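Local coordinates for protein ochratoxinase (Aspergillus niger, PDB 4C65) that hydrolyses the amide bond of the mycotoxin ochratoxin A, releasing L-phenylalanine, as a zinc-dependent carboxypeptidase of the amidohydrolase superfamily, at residues 116-121 with 176-181; 139-144 with 193-198; 201-206 with 240-245. All blocks are in the same frame, centred on the assembly; numbering follows the deposited sequence. Where two conformers were deposited one is given.

Contact 1 (116-121 with 176-181)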
loop_
_atom_site.group_PDB
_atom_site.type_symbol
_atom_site.label_atom_id
_atom_site.label_comp_id
_atom_site.label_asym_id
_atom_site.label_seq_id
_atom_site.Cartn_x
_atom_site.Cartn_y
_atom_site.Cartn_z
ATOM N N ALA A 116 2.495 29.704 3.719
ATOM C CA ALA A 116 2.639 28.391 3.107
ATOM C C ALA A 116 4.097 27.991 3.189
ATOM O O ALA A 116 4.956 28.661 2.619
ATOM C CB ALA A 116 2.196 28.424 1.656
ATOM N N GLY A 117 4.410 26.919 3.877
ATOM C CA GLY A 117 5.786 26.450 3.873
ATOM C C GLY A 117 6.265 25.879 5.187
ATOM O O GLY A 117 5.483 25.321 5.964
ATOM N N TYR A 118 7.548 26.057 5.456
ATOM C CA TYR A 118 8.212 25.362 6.542
ATOM C C TYR A 118 8.496 26.274 7.728
ATOM O O TYR A 118 9.467 26.068 8.454
ATOM C CB TYR A 118 9.523 24.779 5.999
ATOM C CG TYR A 118 9.356 23.782 4.892
ATOM C CD1 TYR A 118 8.672 22.596 5.112
ATOM C CD2 TYR A 118 9.839 24.032 3.618
ATOM C CE1 TYR A 118 8.481 21.680 4.094
ATOM C CE2 TYR A 118 9.697 23.110 2.603
ATOM C CZ TYR A 118 9.026 21.929 2.842
ATOM O OH TYR A 118 8.855 20.999 1.833
ATOM N N GLY A 119 7.679 27.298 7.906
ATOM C CA GLY A 119 7.868 28.249 8.992
ATOM C C GLY A 119 7.903 27.605 10.350
ATOM O O GLY A 119 8.659 28.007 11.220
ATOM N N CYS A 120 7.021 26.640 10.567
ATOM C CA CYS A 120 6.954 25.959 11.861
ATOM C C CYS A 120 8.233 25.219 12.121
ATOM O O CYS A 120 8.768 25.230 13.240
ATOM C CB CYS A 120 5.835 24.940 11.867
ATOM S SG CYS A 120 4.183 25.621 11.769
ATOM N N GLU A 121 8.727 24.560 11.080
ATOM C CA GLU A 121 9.928 23.729 11.199
ATOM C C GLU A 121 11.203 24.591 11.344
ATOM O O GLU A 121 12.113 24.250 12.104
ATOM C CB GLU A 121 10.039 22.802 9.983
ATOM C CG GLU A 121 8.997 21.683 9.939
ATOM C CD GLU A 121 7.573 22.136 9.594
ATOM O OE1 GLU A 121 7.393 23.094 8.801
ATOM O OE2 GLU A 121 6.637 21.503 10.119
ATOM N N ALA A 176 3.470 17.259 6.487
ATOM C CA ALA A 176 4.338 18.404 6.801
ATOM C C ALA A 176 5.046 19.000 5.600
ATOM O O ALA A 176 6.272 19.068 5.544
ATOM C CB ALA A 176 5.322 18.028 7.864
ATOM N N GLY A 177 4.263 19.448 4.630
ATOM C CA GLY A 177 4.783 20.131 3.452
ATOM C C GLY A 177 4.262 21.550 3.346
ATOM O O GLY A 177 3.596 22.045 4.232
ATOM N N PRO A 178 4.531 22.201 2.220
ATOM C CA PRO A 178 4.072 23.560 2.032
ATOM C C PRO A 178 2.603 23.655 1.688
ATOM O O PRO A 178 2.011 24.717 1.780
ATOM C CB PRO A 178 4.921 24.070 0.874
ATOM C CG PRO A 178 5.442 22.891 0.168
ATOM C CD PRO A 178 5.369 21.718 1.105
ATOM N N LEU A 179 2.031 22.536 1.324
ATOM C CA LEU A 179 0.688 22.491 0.890
ATOM C C LEU A 179 -0.052 21.265 1.368
ATOM O O LEU A 179 0.521 20.207 1.563
ATOM C CB LEU A 179 0.695 22.586 -0.630
ATOM C CG LEU A 179 -0.579 22.020 -1.288
ATOM C CD1 LEU A 179 -1.584 23.175 -1.385
ATOM C CD2 LEU A 179 -0.336 21.328 -2.639
ATOM N N CYS A 180 -1.350 21.441 1.557
ATOM C CA CYS A 180 -2.179 20.370 2.022
ATOM C C CYS A 180 -3.447 20.351 1.191
ATOM O O CYS A 180 -4.197 21.322 1.179
ATOM C CB CYS A 180 -2.483 20.559 3.498
ATOM S SG CYS A 180 -3.489 19.237 4.194
ATOM N N ILE A 181 -3.703 19.227 0.516
ATOM C CA ILE A 181 -4.912 19.031 -0.267
ATOM C C ILE A 181 -5.924 18.217 0.526
ATOM O O ILE A 181 -5.629 17.120 1.025
ATOM C CB ILE A 181 -4.619 18.280 -1.583
ATOM C CG1 ILE A 181 -3.464 18.896 -2.370
ATOM C CG2 ILE A 181 -5.904 18.071 -2.342
ATOM C CD1 ILE A 181 -3.744 20.057 -3.219
HETATM O O HOH W 1 7.477 18.096 3.086
#
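The Y118 side chain and the P178 ring lie side by side and point the same way, and between them they carry the apolar part of this contact. The end of the phenol does the touching: OH of Y118 comes to 3.6 Å from CD of P178, with CZ just behind it. With CG beside the backbone N (chi1 -61°), the ring swings from the loop toward 176-178. Backbones also pack closely. CA of G117 sits 3.8 Å from CA of P178, and CB of P178 rests against the same glycine carbon. G117 has a backbone conformation open mainly to glycine, and its bare CA lets P178 come this close. Next to it, CB of A116 meets the carbonyl O of P178 at 3.7 Å.

Polar atoms meet without a direct hydrogen bond between the segments. O of A176 lies at the edge of the Y118 ring, near its plane, 3.7 Å from CE1. One water donates to O of A176 at 2.9 Å and, weakly, to OH of Y118, linking the two segments. O of A176 is also bound by H89 of a neighbouring subunit, whose ring meets that of Y118 with the two planes at about 50°, so the loop pair belongs to a subunit interface.

Charge enters from helix 119-127, with Y118 at its N-cap position. E121 brings its carboxylate near CB of A176, but its partner is R198 on helix 185-198, which also takes the carbonyl O of G177. R198 thus bonds to both segments. In the barrel domain, A116 lies close to the zinc ligands K204 and H71. The chemistry implies a loop-to-loop seam held by van der Waals packing, one water and a shared arginine.

Contact 2 (139-144 with 193-198)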
loop_
_atom_site.group_PDB
_atom_site.type_symbol
_atom_site.label_atom_id
_atom_site.label_comp_id
_atom_site.label_asym_id
_atom_site.label_seq_id
_atom_site.Cartn_x
_atom_site.Cartn_y
_atom_site.Cartn_z
ATOM N N SER A 139 1.355 29.161 9.116
ATOM C CA SER A 139 0.150 28.411 8.827
ATOM C C SER A 139 0.442 26.909 8.651
ATOM O O SER A 139 -0.490 26.093 8.571
ATOM C CB SER A 139 -0.455 28.945 7.541
ATOM O OG SER A 139 0.499 28.804 6.503
ATOM N N GLY A 140 1.726 26.542 8.593
ATOM C CA GLY A 140 2.105 25.227 8.105
ATOM C C GLY A 140 1.749 25.222 6.628
ATOM O O GLY A 140 2.077 26.180 5.909
ATOM N N ALA A 141 1.063 24.181 6.176
ATOM C CA ALA A 141 0.640 24.097 4.780
ATOM C C ALA A 141 -0.569 24.980 4.504
ATOM O O ALA A 141 -1.440 25.126 5.358
ATOM C CB ALA A 141 0.294 22.680 4.440
ATOM N N ALA A 142 -0.584 25.629 3.341
ATOM C CA ALA A 142 -1.802 26.266 2.843
ATOM C C ALA A 142 -2.757 25.132 2.519
ATOM O O ALA A 142 -2.328 24.115 1.950
ATOM C CB ALA A 142 -1.514 27.086 1.593
ATOM N N LEU A 143 -4.021 25.287 2.903
ATOM C CA LEU A 143 -5.017 24.294 2.591
ATOM C C LEU A 143 -5.719 24.608 1.267
ATOM O O LEU A 143 -6.146 25.726 1.035
ATOM C CB LEU A 143 -6.057 24.198 3.694
ATOM C CG LEU A 143 -5.629 24.013 5.143
ATOM C CD1 LEU A 143 -6.823 23.565 5.968
ATOM C CD2 LEU A 143 -4.506 23.012 5.296
ATOM N N SER A 144 -5.864 23.592 0.424
ATOM C CA SER A 144 -6.486 23.724 -0.871
ATOM C C SER A 144 -7.327 22.512 -1.196
ATOM O O SER A 144 -7.057 21.405 -0.743
ATOM C CB SER A 144 -5.418 23.882 -1.928
ATOM O OG SER A 144 -5.963 24.034 -3.220
ATOM N N ARG A 193 -5.962 20.188 11.585
ATOM C CA ARG A 193 -5.305 19.584 12.734
ATOM C C ARG A 193 -3.837 19.258 12.447
ATOM O O ARG A 193 -2.983 19.444 13.302
ATOM C CB ARG A 193 -6.064 18.348 13.169
ATOM C CG ARG A 193 -7.405 18.679 13.791
ATOM C CD ARG A 193 -8.330 17.469 13.884
ATOM N NE ARG A 193 -9.668 17.888 14.314
ATOM C CZ ARG A 193 -10.658 17.064 14.636
ATOM N NH1 ARG A 193 -10.491 15.768 14.620
ATOM N NH2 ARG A 193 -11.810 17.562 15.022
ATOM N N LEU A 194 -3.528 18.832 11.231
ATOM C CA LEU A 194 -2.146 18.535 10.884
ATOM C C LEU A 194 -1.262 19.786 10.897
ATOM O O LEU A 194 -0.062 19.701 11.165
ATOM C CB LEU A 194 -2.069 17.881 9.522
ATOM C CG LEU A 194 -2.477 16.413 9.414
ATOM C CD1 LEU A 194 -2.674 16.046 7.954
ATOM C CD2 LEU A 194 -1.430 15.504 10.027
ATOM N N GLN A 195 -1.828 20.961 10.637
ATOM C CA GLN A 195 -1.019 22.178 10.721
ATOM C C GLN A 195 -0.809 22.560 12.172
ATOM O O GLN A 195 0.310 22.898 12.578
ATOM C CB GLN A 195 -1.661 23.331 9.952
ATOM C CG GLN A 195 -2.053 22.997 8.525
ATOM C CD GLN A 195 -1.128 21.988 7.866
ATOM O OE1 GLN A 195 0.092 22.153 7.849
ATOM N NE2 GLN A 195 -1.728 20.970 7.230
ATOM N N ILE A 196 -1.869 22.504 12.972
ATOM C CA ILE A 196 -1.732 22.774 14.414
ATOM C C ILE A 196 -0.672 21.832 14.994
ATOM O O ILE A 196 0.137 22.241 15.822
ATOM C CB ILE A 196 -3.039 22.553 15.177
ATOM C CG1 ILE A 196 -4.142 23.492 14.671
ATOM C CG2 ILE A 196 -2.822 22.745 16.660
ATOM C CD1 ILE A 196 -3.904 24.952 14.984
ATOM N N ARG A 197 -0.704 20.576 14.548
ATOM C CA ARG A 197 0.276 19.567 14.971
ATOM C C ARG A 197 1.722 20.042 14.841
ATOM O O ARG A 197 2.523 19.783 15.738
ATOM C CB ARG A 197 0.121 18.284 14.187
ATOM C CG ARG A 197 0.845 17.091 14.782
ATOM C CD ARG A 197 0.544 15.854 13.968
ATOM N NE ARG A 197 1.020 14.677 14.645
ATOM C CZ ARG A 197 2.284 14.300 14.731
ATOM N NH1 ARG A 197 3.243 14.923 14.068
ATOM N NH2 ARG A 197 2.568 13.255 15.453
ATOM N N ARG A 198 2.027 20.753 13.743
ATOM C CA ARG A 198 3.399 21.272 13.478
ATOM C C ARG A 198 3.651 22.568 14.225
ATOM O O ARG A 198 4.763 23.057 14.247
ATOM C CB ARG A 198 3.778 21.334 11.941
ATOM C CG ARG A 198 2.649 20.891 11.100
ATOM C CD ARG A 198 2.890 20.865 9.646
ATOM N NE ARG A 198 4.023 21.497 9.010
ATOM C CZ ARG A 198 4.019 21.826 7.726
ATOM N NH1 ARG A 198 2.947 21.603 6.965
ATOM N NH2 ARG A 198 5.078 22.372 7.169
#
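The carboxamide of Q195 receives the backbone of A141 in this packing of helix 185-198 against the loop that leads into strand 142-144, in the TIM-barrel domain. N of A141 donates to OE1 of Q195 at 2.8 Å in a nearly straight bond (169°), approaching from above the carbonyl plane. CB of A141 packs on the same amide, 3.5 Å from OE1. Farther along, NE2 of Q195 passes CD2 of L143 at 4.0 Å as the two side chains slide by in opposite directions. Nearer the helix, CB of Q195 presses against O of S139 at 3.3 Å.

The amide is brought round by a bend at chi2 (-32°), and its rotation is set by bonds to both of its polar atoms: NE2 of Q195 donates to the carbonyl O of A191 one turn back, while OE1 also takes a weak bond from NH1 of R198. The guanidinium of R198, fixed by E121, lies with one face over CA of G140. Beyond this shell, backbone bonds join L143 to K204 of the neighbouring strand, and C180 of strand 179-181 touches A141, L143 and Q195. Within the loop, OG of S139 donates to O of G140 at 3.1 Å, 59° out of the carbonyl plane.

Contact 3 (201-206 with 240-245)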
loop_
_atom_site.group_PDB
_atom_site.type_symbol
_atom_site.label_atom_id
_atom_site.label_comp_id
_atom_site.label_asym_id
_atom_site.label_seq_id
_atom_site.Cartn_x
_atom_site.Cartn_y
_atom_site.Cartn_z
ATOM N N LYS A 201 0.397 28.751 13.996
ATOM C CA LYS A 201 -0.241 29.793 14.783
ATOM C C LYS A 201 -1.273 30.563 13.952
ATOM O O LYS A 201 -1.895 31.497 14.440
ATOM C CB LYS A 201 0.815 30.719 15.361
ATOM C CG LYS A 201 1.397 30.157 16.644
ATOM C CD LYS A 201 2.628 30.915 17.074
ATOM C CE LYS A 201 3.369 30.178 18.218
ATOM N NZ LYS A 201 3.965 31.123 19.192
ATOM N N VAL A 202 -1.455 30.158 12.712
ATOM C CA VAL A 202 -2.539 30.647 11.913
ATOM C C VAL A 202 -2.951 29.528 10.964
ATOM O O VAL A 202 -2.190 28.578 10.760
ATOM C CB VAL A 202 -2.141 31.941 11.173
ATOM C CG1 VAL A 202 -1.081 31.686 10.110
ATOM C CG2 VAL A 202 -3.374 32.604 10.544
ATOM N N ILE A 203 -4.153 29.626 10.390
ATOM C CA ILE A 203 -4.550 28.710 9.312
ATOM C C ILE A 203 -4.778 29.480 8.024
ATOM O O ILE A 203 -5.420 30.529 8.015
ATOM C CB ILE A 203 -5.796 27.868 9.683
ATOM C CG1 ILE A 203 -5.528 27.010 10.913
ATOM C CG2 ILE A 203 -6.205 26.945 8.520
ATOM C CD1 ILE A 203 -4.428 25.976 10.737
ATOM N N LYS A 204 -4.266 28.943 6.923
ATOM C CA LYS A 204 -4.438 29.560 5.594
ATOM C C LYS A 204 -5.218 28.649 4.661
ATOM O O LYS A 204 -4.860 27.495 4.484
ATOM C CB LYS A 204 -3.059 29.884 4.996
ATOM C CG LYS A 204 -2.979 30.050 3.492
ATOM C CD LYS A 204 -3.257 31.446 2.995
ATOM C CE LYS A 204 -2.764 31.342 1.516
ATOM N NZ LYS A 204 -1.311 30.999 1.163
ATOM N N VAL A 205 -6.245 29.208 4.005
ATOM C CA VAL A 205 -7.010 28.488 2.967
ATOM C C VAL A 205 -6.937 29.204 1.625
ATOM O O VAL A 205 -6.741 30.420 1.572
ATOM C CB VAL A 205 -8.505 28.343 3.291
ATOM C CG1 VAL A 205 -8.672 27.544 4.547
ATOM C CG2 VAL A 205 -9.191 29.689 3.453
ATOM N N MET A 206 -7.076 28.420 0.550
ATOM C CA MET A 206 -7.254 28.952 -0.781
ATOM C C MET A 206 -8.764 28.985 -0.972
ATOM O O MET A 206 -9.419 27.956 -1.017
ATOM C CB MET A 206 -6.581 28.058 -1.805
ATOM C CG MET A 206 -5.091 27.831 -1.564
ATOM S SD MET A 206 -4.113 29.347 -1.485
ATOM C CE MET A 206 -2.460 28.687 -1.801
ATOM N N ARG A 240 -6.901 29.796 16.834
ATOM C CA ARG A 240 -6.319 30.319 15.609
ATOM C C ARG A 240 -7.450 30.998 14.798
ATOM O O ARG A 240 -8.600 30.599 14.873
ATOM C CB ARG A 240 -5.710 29.229 14.784
ATOM C CG ARG A 240 -4.282 28.888 15.132
ATOM C CD ARG A 240 -4.125 28.306 16.524
ATOM N NE ARG A 240 -2.806 27.711 16.654
ATOM C CZ ARG A 240 -2.337 27.101 17.738
ATOM N NH1 ARG A 240 -3.060 26.998 18.840
ATOM N NH2 ARG A 240 -1.131 26.569 17.686
ATOM N N ILE A 241 -7.076 31.990 14.004
ATOM C CA ILE A 241 -7.947 32.496 12.982
ATOM C C ILE A 241 -7.483 31.992 11.599
ATOM O O ILE A 241 -6.406 31.396 11.469
ATOM C CB ILE A 241 -7.985 34.011 12.989
ATOM C CG1 ILE A 241 -6.592 34.583 12.727
ATOM C CG2 ILE A 241 -8.576 34.503 14.307
ATOM C CD1 ILE A 241 -6.616 35.993 12.195
ATOM N N VAL A 242 -8.353 32.156 10.602
ATOM C CA VAL A 242 -8.076 31.666 9.280
ATOM C C VAL A 242 -7.852 32.854 8.390
ATOM O O VAL A 242 -8.591 33.838 8.431
ATOM C CB VAL A 242 -9.239 30.828 8.731
ATOM C CG1 VAL A 242 -9.012 30.494 7.273
ATOM C CG2 VAL A 242 -9.431 29.575 9.554
ATOM N N SER A 243 -6.812 32.753 7.587
ATOM C CA SER A 243 -6.538 33.708 6.555
ATOM C C SER A 243 -6.915 33.061 5.248
ATOM O O SER A 243 -6.537 31.916 4.978
ATOM C CB SER A 243 -5.042 34.055 6.544
ATOM O OG SER A 243 -4.719 34.882 5.435
ATOM N N ALA A 244 -7.614 33.816 4.410
ATOM C CA ALA A 244 -8.117 33.321 3.149
ATOM C C ALA A 244 -7.538 34.083 1.959
ATOM O O ALA A 244 -7.686 35.299 1.870
ATOM C CB ALA A 244 -9.622 33.454 3.136
ATOM N N HIS A 245 -6.884 33.343 1.058
ATOM C CA HIS A 245 -6.540 33.808 -0.273
ATOM C C HIS A 245 -7.826 34.013 -1.059
ATOM O O HIS A 245 -8.529 33.054 -1.365
ATOM C CB HIS A 245 -5.627 32.780 -0.933
ATOM C CG HIS A 245 -5.447 32.952 -2.403
ATOM N ND1 HIS A 245 -4.266 33.402 -2.943
ATOM C CD2 HIS A 245 -6.248 32.647 -3.455
ATOM C CE1 HIS A 245 -4.362 33.421 -4.262
ATOM N NE2 HIS A 245 -5.553 32.956 -4.600
#
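I203 uses both its backbone groups across this strand pair, its N donating to I241 O and its O accepting from S243 N at 2.7 Å. The pattern continues with V205 N to S243 O and H245 N to V205 O at 3.0 Å. All four bonds run close to straight. CA-H...O contacts reinforce them, including CA of V242 to O of I203 and CA of K204 to O of S243, both 3.2 Å.

The apolar side chains of I203, V205, V242 and A244 share one face of the sheet. V205 and V242 cross at about a right angle, CG2 of V205 lying 3.9 Å from CG1 of V242. The same CG2, set between the backbone N and the carbonyl carbon (CG1 at chi1 -62°), also reaches CB of A244 at 3.8 Å. Helix 225-237 packs on this face through A235 and I231.

The strands diverge by only 25° and are the two beta elements of a right-handed beta-alpha-beta crossover through that helix, part of the TIM barrel.

K204, M206, S243 and H245 occupy the other face, which lines the active site. K204 is an active-site residue and a ligand of both zinc ions, and H245 binds one of them, together with H265. In these coordinates NE2 of H245 hydrogen-bonds to O of G209. K204 has two conformers; in one, NZ bonds to O of L115, so its position is tentative. SD of M206 stands 4.4 Å from the centroid of the H245 ring, 30° off the ring normal, an oblique Met-aromatic contact. S243 OG is held by E264.

At the start of the strands the aliphatic part of R240 packs on K201, CG of R240 3.6 Å from O of K201, while its guanidinium bonds to O of Q238 and O of A200.

Contacts 2 and 3 are buried, whereas contact 1 is only partly so; contacts 1 and 2 both reach neighbouring subunits, contact 2 through R193 and R197. All three lie in the barrel domain. Contact 3 is a regular strand pair on backbone bonds, with apolar packing on one face and zinc-site residues on the other; contact 2 sets a helix side chain against a loop backbone; contact 1 joins two loops by packing and a water. Contacts 1 and 2 hold neighbouring strands 179-181 and 142-144, and R198 serves both. Contacts 2 and 3 meet where strand 142-144 bonds along 203-206, L143 N to K204 O and M206 N to L143 O.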